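Local coordinates for VAO-type flavoprotein oxidase VAO615 (Myceliophthora thermophila, PDB 6F72) that probably acts as an oxidoreductase that carries a bicovalently bound FAD and, once reduced, reacts rapidly with molecular oxygen, though no substrate is known, at residues T155-L160 with P223-V228; D85-T90 with A407-F412. One frame throughout, in Å; residues are numbered along the deposited sequence.

Contact 1: residues T155-L160 with P223-V228; sequences TGHDYL and PTVGIV. With FAD (flavin-adenine dinucleotide), chain E.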
# COMPACT_ATOMS: atom_id res chain seq x y z
N THR A 155 -9.66 1.98 1.17
CA THR A 155 -9.75 0.58 1.62
C THR A 155 -9.41 0.42 3.13
O THR A 155 -9.76 -0.60 3.74
CB THR A 155 -8.77 -0.34 0.83
OG1 THR A 155 -7.41 0.06 1.08
CG2 THR A 155 -9.03 -0.30 -0.67
N GLY A 156 -8.71 1.41 3.69
CA GLY A 156 -8.15 1.34 5.04
C GLY A 156 -6.90 0.47 5.22
O GLY A 156 -6.54 0.12 6.36
N HIS A 157 -6.23 0.14 4.11
CA HIS A 157 -5.01 -0.65 4.14
C HIS A 157 -3.81 0.05 4.74
O HIS A 157 -2.85 -0.64 5.07
CB HIS A 157 -4.61 -1.07 2.74
CG HIS A 157 -4.85 -2.51 2.44
ND1 HIS A 157 -3.98 -3.53 2.80
CD2 HIS A 157 -5.87 -3.08 1.75
CE1 HIS A 157 -4.49 -4.67 2.36
NE2 HIS A 157 -5.62 -4.42 1.71
N ASP A 158 -3.86 1.37 4.90
CA ASP A 158 -2.63 2.13 5.20
C ASP A 158 -1.88 1.72 6.46
O ASP A 158 -2.41 1.84 7.56
CB ASP A 158 -2.82 3.64 5.21
CG ASP A 158 -1.49 4.38 5.05
OD1 ASP A 158 -0.99 4.49 3.90
OD2 ASP A 158 -0.95 4.82 6.09
N TYR A 159 -0.63 1.31 6.27
CA TYR A 159 0.21 0.86 7.37
C TYR A 159 0.58 1.98 8.34
O TYR A 159 0.96 1.70 9.47
CB TYR A 159 1.48 0.15 6.86
CG TYR A 159 1.21 -1.17 6.18
CD1 TYR A 159 0.69 -2.26 6.89
CD2 TYR A 159 1.47 -1.34 4.82
CE1 TYR A 159 0.44 -3.47 6.26
CE2 TYR A 159 1.22 -2.55 4.18
CZ TYR A 159 0.70 -3.62 4.90
OH TYR A 159 0.46 -4.83 4.29
N LEU A 160 0.44 3.23 7.91
CA LEU A 160 0.88 4.38 8.69
C LEU A 160 -0.29 5.14 9.29
O LEU A 160 -0.12 6.21 9.87
CB LEU A 160 1.81 5.31 7.85
CG LEU A 160 3.15 4.83 7.23
CD1 LEU A 160 3.01 4.04 5.93
CD2 LEU A 160 4.09 6.00 6.97
N PRO A 223 -4.82 -8.57 -3.21
CA PRO A 223 -5.96 -8.26 -4.10
C PRO A 223 -6.92 -7.17 -3.64
O PRO A 223 -7.51 -6.49 -4.49
CB PRO A 223 -6.69 -9.61 -4.23
CG PRO A 223 -5.68 -10.63 -3.84
CD PRO A 223 -4.82 -9.98 -2.79
N THR A 224 -7.06 -7.00 -2.33
CA THR A 224 -8.00 -6.03 -1.74
C THR A 224 -7.46 -4.59 -1.73
O THR A 224 -8.18 -3.65 -1.40
CB THR A 224 -8.40 -6.43 -0.28
OG1 THR A 224 -7.24 -6.38 0.58
CG2 THR A 224 -9.05 -7.82 -0.25
N VAL A 225 -6.18 -4.42 -2.09
CA VAL A 225 -5.54 -3.09 -2.15
C VAL A 225 -6.19 -2.19 -3.20
O VAL A 225 -6.50 -2.64 -4.30
CB VAL A 225 -4.02 -3.24 -2.38
CG1 VAL A 225 -3.38 -1.92 -2.79
CG2 VAL A 225 -3.39 -3.77 -1.10
N GLY A 226 -6.42 -0.92 -2.84
CA GLY A 226 -7.03 0.05 -3.74
C GLY A 226 -6.04 0.58 -4.77
O GLY A 226 -5.18 1.42 -4.44
N ILE A 227 -6.19 0.12 -6.02
CA ILE A 227 -5.27 0.44 -7.13
C ILE A 227 -5.17 1.93 -7.46
O ILE A 227 -4.09 2.41 -7.81
CB ILE A 227 -5.54 -0.44 -8.39
CG1 ILE A 227 -4.32 -0.45 -9.32
CG2 ILE A 227 -6.84 -0.06 -9.10
CD1 ILE A 227 -4.43 -1.43 -10.47
N VAL A 228 -6.27 2.66 -7.33
CA VAL A 228 -6.36 4.09 -7.65
C VAL A 228 -5.97 4.96 -6.45
O VAL A 228 -5.70 6.15 -6.58
CB VAL A 228 -7.79 4.43 -8.16
CG1 VAL A 228 -7.87 5.85 -8.73
CG2 VAL A 228 -8.22 3.42 -9.22
PA FAD E . -6.03 3.57 2.10
O1A FAD E . -5.53 3.37 3.50
O2A FAD E . -7.52 3.71 1.93
O5B FAD E . -5.28 4.86 1.48
C5B FAD E . -3.89 5.08 1.67
C4B FAD E . -3.54 6.56 1.56
O4B FAD E . -3.98 7.07 0.30
C3B FAD E . -4.20 7.44 2.61
O3B FAD E . -3.26 8.47 2.94
C2B FAD E . -5.40 8.05 1.92
O2B FAD E . -5.72 9.34 2.44
C1B FAD E . -4.92 8.14 0.48
N9A FAD E . -5.99 7.96 -0.54
C8A FAD E . -6.54 6.79 -0.91
N7A FAD E . -7.45 6.97 -1.89
C5A FAD E . -7.48 8.29 -2.17
C6A FAD E . -8.23 9.15 -3.10
N6A FAD E . -9.15 8.61 -3.94
N1A FAD E . -7.98 10.48 -3.08
C2A FAD E . -7.07 11.03 -2.24
N3A FAD E . -6.35 10.29 -1.37
C4A FAD E . -6.51 8.94 -1.28
N1 FAD E . 1.96 -2.04 -1.92
C2 FAD E . 2.73 -2.40 -2.98
O2 FAD E . 3.39 -1.51 -3.58
N3 FAD E . 2.81 -3.68 -3.40
C4 FAD E . 2.16 -4.70 -2.81
O4 FAD E . 2.27 -5.87 -3.24
C4X FAD E . 1.29 -4.38 -1.66
N5 FAD E . 0.58 -5.34 -1.02
C5X FAD E . -0.21 -5.05 0.05
C6 FAD E . -0.94 -6.07 0.70
C7 FAD E . -1.76 -5.73 1.80
C7M FAD E . -2.53 -6.84 2.49
C8 FAD E . -1.87 -4.30 2.27
C8M FAD E . -2.80 -3.83 3.37
C9 FAD E . -1.14 -3.32 1.61
C9A FAD E . -0.32 -3.63 0.52
N10 FAD E . 0.40 -2.61 -0.15
C10 FAD E . 1.23 -2.96 -1.24
C1' FAD E . 0.34 -1.23 0.34
C2' FAD E . -0.46 -0.23 -0.43
O2' FAD E . 0.27 0.10 -1.61
C3' FAD E . -0.57 0.98 0.49
O3' FAD E . -1.00 0.59 1.82
C4' FAD E . -1.52 2.03 -0.07
O4' FAD E . -1.41 3.23 0.69
C5' FAD E . -2.96 1.51 -0.13
O5' FAD E . -3.86 2.52 -0.56
P FAD E . -5.44 2.30 -0.39
O1P FAD E . -5.80 0.94 -0.91
O2P FAD E . -6.08 3.56 -0.93
O3P FAD E . -5.59 2.30 1.22
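T155 and G226 are where the two backbones come nearest, with 6.0 Å between T155 CA and G226 CA. Residues 155-160 form an irregular loop. Residues 223-228 are loop that runs into a helix. No backbone hydrogen bond joins them directly, but both bind the FAD pyrophosphate through backbone N-H groups. T155 N and G156 N both donate to FAD O2A, and D158 N donates to FAD O1A. From the other segment G226 N reaches FAD O1P at 2.8 Å. T155 has OG1 between its backbone N and carbonyl carbon (chi1 63°). This turns OG1 to the phosphates, and the same atom accepts from H157 N in an ST turn. T155 CG2 packs 3.5 Å from G226 N.

The H157 ring carries the rest. Its ND1 is covalently bound to FAD C8M, one half of the His-Cys cross-link that C222 completes. The other ring nitrogen, H157 NE2, donates to T224 OG1 at 2.8 Å, nearly straight (176°) and in the ring plane. V225 CG2 lies over one ring face in a CH-pi contact, 3.7 Å from the H157 ring centroid. The same methyl is 3.5 Å from FAD C9A, so it packs on both rings. The covalent link, the bond to T224 and the V225 methyl together should fix the turn of the imidazole.

The contact is buried within the FAD-binding PCMH-type region. The 155-160 loop links strands 150-153 and 169-172. Residues 223-228 lead into helix 227-233, where V228 packs on strands 193-198 and 288-298.

Contact 2: residues D85-T90 with A407-F412; sequences DISTIT and AAYFPF. With FAD (flavin-adenine dinucleotide), chain E.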
# COMPACT_ATOMS: atom_id res chain seq x y z
N ASP A 85 -7.34 -10.49 11.59
CA ASP A 85 -5.96 -10.18 11.20
C ASP A 85 -5.63 -10.51 9.73
O ASP A 85 -4.46 -10.60 9.34
CB ASP A 85 -4.98 -10.88 12.17
CG ASP A 85 -5.15 -10.42 13.61
OD1 ASP A 85 -5.64 -9.29 13.87
OD2 ASP A 85 -4.78 -11.19 14.50
N ILE A 86 -6.68 -10.66 8.91
CA ILE A 86 -6.57 -10.88 7.46
C ILE A 86 -7.15 -9.65 6.74
O ILE A 86 -8.04 -8.97 7.27
CB ILE A 86 -7.28 -12.21 7.03
CG1 ILE A 86 -6.78 -13.43 7.86
CG2 ILE A 86 -7.26 -12.47 5.52
CD1 ILE A 86 -5.30 -13.79 7.74
N SER A 87 -6.60 -9.32 5.57
CA SER A 87 -7.21 -8.31 4.67
C SER A 87 -8.41 -8.96 4.00
O SER A 87 -8.27 -9.75 3.07
CB SER A 87 -6.19 -7.78 3.65
OG SER A 87 -5.03 -7.28 4.30
N THR A 88 -9.59 -8.65 4.52
CA THR A 88 -10.84 -9.23 4.02
C THR A 88 -11.74 -8.16 3.46
O THR A 88 -11.69 -6.99 3.89
CB THR A 88 -11.63 -9.92 5.14
OG1 THR A 88 -11.97 -8.95 6.14
CG2 THR A 88 -10.85 -11.09 5.75
N ILE A 89 -12.60 -8.57 2.54
CA ILE A 89 -13.55 -7.66 1.90
C ILE A 89 -14.55 -7.12 2.94
O ILE A 89 -14.96 -5.97 2.88
CB ILE A 89 -14.22 -8.32 0.66
CG1 ILE A 89 -14.95 -7.29 -0.21
CG2 ILE A 89 -15.13 -9.48 1.04
CD1 ILE A 89 -14.06 -6.35 -0.99
N THR A 90 -14.88 -7.96 3.92
CA THR A 90 -15.77 -7.63 5.04
C THR A 90 -15.29 -6.38 5.79
O THR A 90 -16.05 -5.43 6.00
CB THR A 90 -15.91 -8.85 5.99
OG1 THR A 90 -16.53 -9.92 5.26
CG2 THR A 90 -16.77 -8.54 7.22
N ALA A 407 -4.42 -12.29 2.38
CA ALA A 407 -3.22 -11.56 2.79
C ALA A 407 -3.30 -11.06 4.23
O ALA A 407 -4.09 -10.15 4.53
CB ALA A 407 -2.92 -10.43 1.82
N ALA A 408 -2.49 -11.68 5.09
CA ALA A 408 -2.32 -11.30 6.49
C ALA A 408 -1.99 -9.82 6.62
O ALA A 408 -1.30 -9.26 5.76
CB ALA A 408 -1.24 -12.14 7.15
N TYR A 409 -2.52 -9.19 7.66
CA TYR A 409 -2.21 -7.80 7.92
C TYR A 409 -1.26 -7.69 9.08
O TYR A 409 -1.62 -7.98 10.24
CB TYR A 409 -3.45 -6.96 8.20
CG TYR A 409 -3.14 -5.48 8.10
CD1 TYR A 409 -2.55 -4.79 9.17
CD2 TYR A 409 -3.42 -4.78 6.91
CE1 TYR A 409 -2.25 -3.44 9.07
CE2 TYR A 409 -3.13 -3.42 6.80
CZ TYR A 409 -2.54 -2.76 7.87
OH TYR A 409 -2.25 -1.43 7.74
N PHE A 410 -0.03 -7.28 8.77
CA PHE A 410 0.99 -7.01 9.77
C PHE A 410 1.13 -5.50 9.92
O PHE A 410 1.56 -4.83 8.99
CB PHE A 410 2.32 -7.61 9.35
CG PHE A 410 2.28 -9.08 9.01
CD1 PHE A 410 1.93 -10.04 9.96
CD2 PHE A 410 2.65 -9.51 7.73
CE1 PHE A 410 1.92 -11.40 9.64
CE2 PHE A 410 2.65 -10.87 7.40
CZ PHE A 410 2.29 -11.81 8.36
N PRO A 411 0.76 -4.94 11.09
CA PRO A 411 0.70 -3.49 11.33
C PRO A 411 2.04 -2.79 11.59
O PRO A 411 2.07 -1.56 11.81
CB PRO A 411 -0.18 -3.39 12.58
CG PRO A 411 0.10 -4.66 13.31
CD PRO A 411 0.26 -5.71 12.25
N PHE A 412 3.11 -3.57 11.63
CA PHE A 412 4.47 -3.05 11.81
C PHE A 412 5.32 -3.38 10.57
O PHE A 412 6.34 -4.07 10.67
CB PHE A 412 5.11 -3.59 13.11
CG PHE A 412 4.20 -3.53 14.31
CD1 PHE A 412 3.88 -2.31 14.93
CD2 PHE A 412 3.63 -4.70 14.83
CE1 PHE A 412 3.03 -2.26 16.03
CE2 PHE A 412 2.79 -4.66 15.93
CZ PHE A 412 2.50 -3.44 16.54
PA FAD E . -6.03 3.57 2.10
O1A FAD E . -5.53 3.37 3.50
O2A FAD E . -7.52 3.71 1.93
O5B FAD E . -5.28 4.86 1.48
C5B FAD E . -3.89 5.08 1.67
C4B FAD E . -3.54 6.56 1.56
O4B FAD E . -3.98 7.07 0.30
C3B FAD E . -4.20 7.44 2.61
O3B FAD E . -3.26 8.47 2.94
C2B FAD E . -5.40 8.05 1.92
O2B FAD E . -5.72 9.34 2.44
C1B FAD E . -4.92 8.14 0.48
N9A FAD E . -5.99 7.96 -0.54
C8A FAD E . -6.54 6.79 -0.91
N7A FAD E . -7.45 6.97 -1.89
C5A FAD E . -7.48 8.29 -2.17
C6A FAD E . -8.23 9.15 -3.10
N6A FAD E . -9.15 8.61 -3.94
N1A FAD E . -7.98 10.48 -3.08
C2A FAD E . -7.07 11.03 -2.24
N3A FAD E . -6.35 10.29 -1.37
C4A FAD E . -6.51 8.94 -1.28
N1 FAD E . 1.96 -2.04 -1.92
C2 FAD E . 2.73 -2.40 -2.98
O2 FAD E . 3.39 -1.51 -3.58
N3 FAD E . 2.81 -3.68 -3.40
C4 FAD E . 2.16 -4.70 -2.81
O4 FAD E . 2.27 -5.87 -3.24
C4X FAD E . 1.29 -4.38 -1.66
N5 FAD E . 0.58 -5.34 -1.02
C5X FAD E . -0.21 -5.05 0.05
C6 FAD E . -0.94 -6.07 0.70
C7 FAD E . -1.76 -5.73 1.80
C7M FAD E . -2.53 -6.84 2.49
C8 FAD E . -1.87 -4.30 2.27
C8M FAD E . -2.80 -3.83 3.37
C9 FAD E . -1.14 -3.32 1.61
C9A FAD E . -0.32 -3.63 0.52
N10 FAD E . 0.40 -2.61 -0.15
C10 FAD E . 1.23 -2.96 -1.24
C1' FAD E . 0.34 -1.23 0.34
C2' FAD E . -0.46 -0.23 -0.43
O2' FAD E . 0.27 0.10 -1.61
C3' FAD E . -0.57 0.98 0.49
O3' FAD E . -1.00 0.59 1.82
C4' FAD E . -1.52 2.03 -0.07
O4' FAD E . -1.41 3.23 0.69
C5' FAD E . -2.96 1.51 -0.13
O5' FAD E . -3.86 2.52 -0.56
P FAD E . -5.44 2.30 -0.39
O1P FAD E . -5.80 0.94 -0.91
O2P FAD E . -6.08 3.56 -0.93
O3P FAD E . -5.59 2.30 1.22
O HOH W 1 -6.43 -10.48 1.12
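A407 O is gripped twice by S87. S87 N donates to A407 O at 2.8 Å and S87 OG donates to A407 O at 3.0 Å. The two donors come from opposite faces of the carbonyl plane. S87 OG stands beside its own backbone N (chi1 -54°), which lets one residue supply both. Y409 N donates to D85 O at 2.9 Å, almost straight at 175°. The two backbone bonds make a single beta bridge between I86 and A408. A water donates to S87 O and accepts from A407 N. I86 CD1 rests on A408 CA at 4.1 Å.

S87 OG also lies at the edge of the Y409 ring, 4.0 Å from Y409 CD2, and packs 3.1 Å from FAD C7M. With an alanine here the hydroxyl is lost, which is likely to deprive A407 O of one donor and open a gap beside FAD C7M. Y409 CE2 is 3.5 Å from FAD C8M, and A407 CB is 3.7 Å from FAD C7M. D85 OD1 is held by W484 and Q101. The arrangement is an isolated beta bridge whose S87, A407 and Y409 line the dimethylbenzene end of the FAD pocket.

How the contacts relate
Both contacts meet FAD, and their centres lie 10 Å apart. Contact 1 is buried near the middle of the chain. Contact 2 is only partly buried and lies farther out. They join through Y409, whose OH probably hydrogen-bonds to H157 O and whose ring meets that of Y159. S87 of contact 2 also touches H157 and T224. Contact 1 relies on a covalent link, a hydrogen bond from the histidine ring to a threonine hydroxyl and phosphate binding by backbone N-H groups. Contact 2 relies on backbone hydrogen bonds, the S87 hydroxyl and a water, and meets the cofactor by packing. Residues 85-90 and 407-412 are distant in sequence, and both segments of contact 1 fall between them.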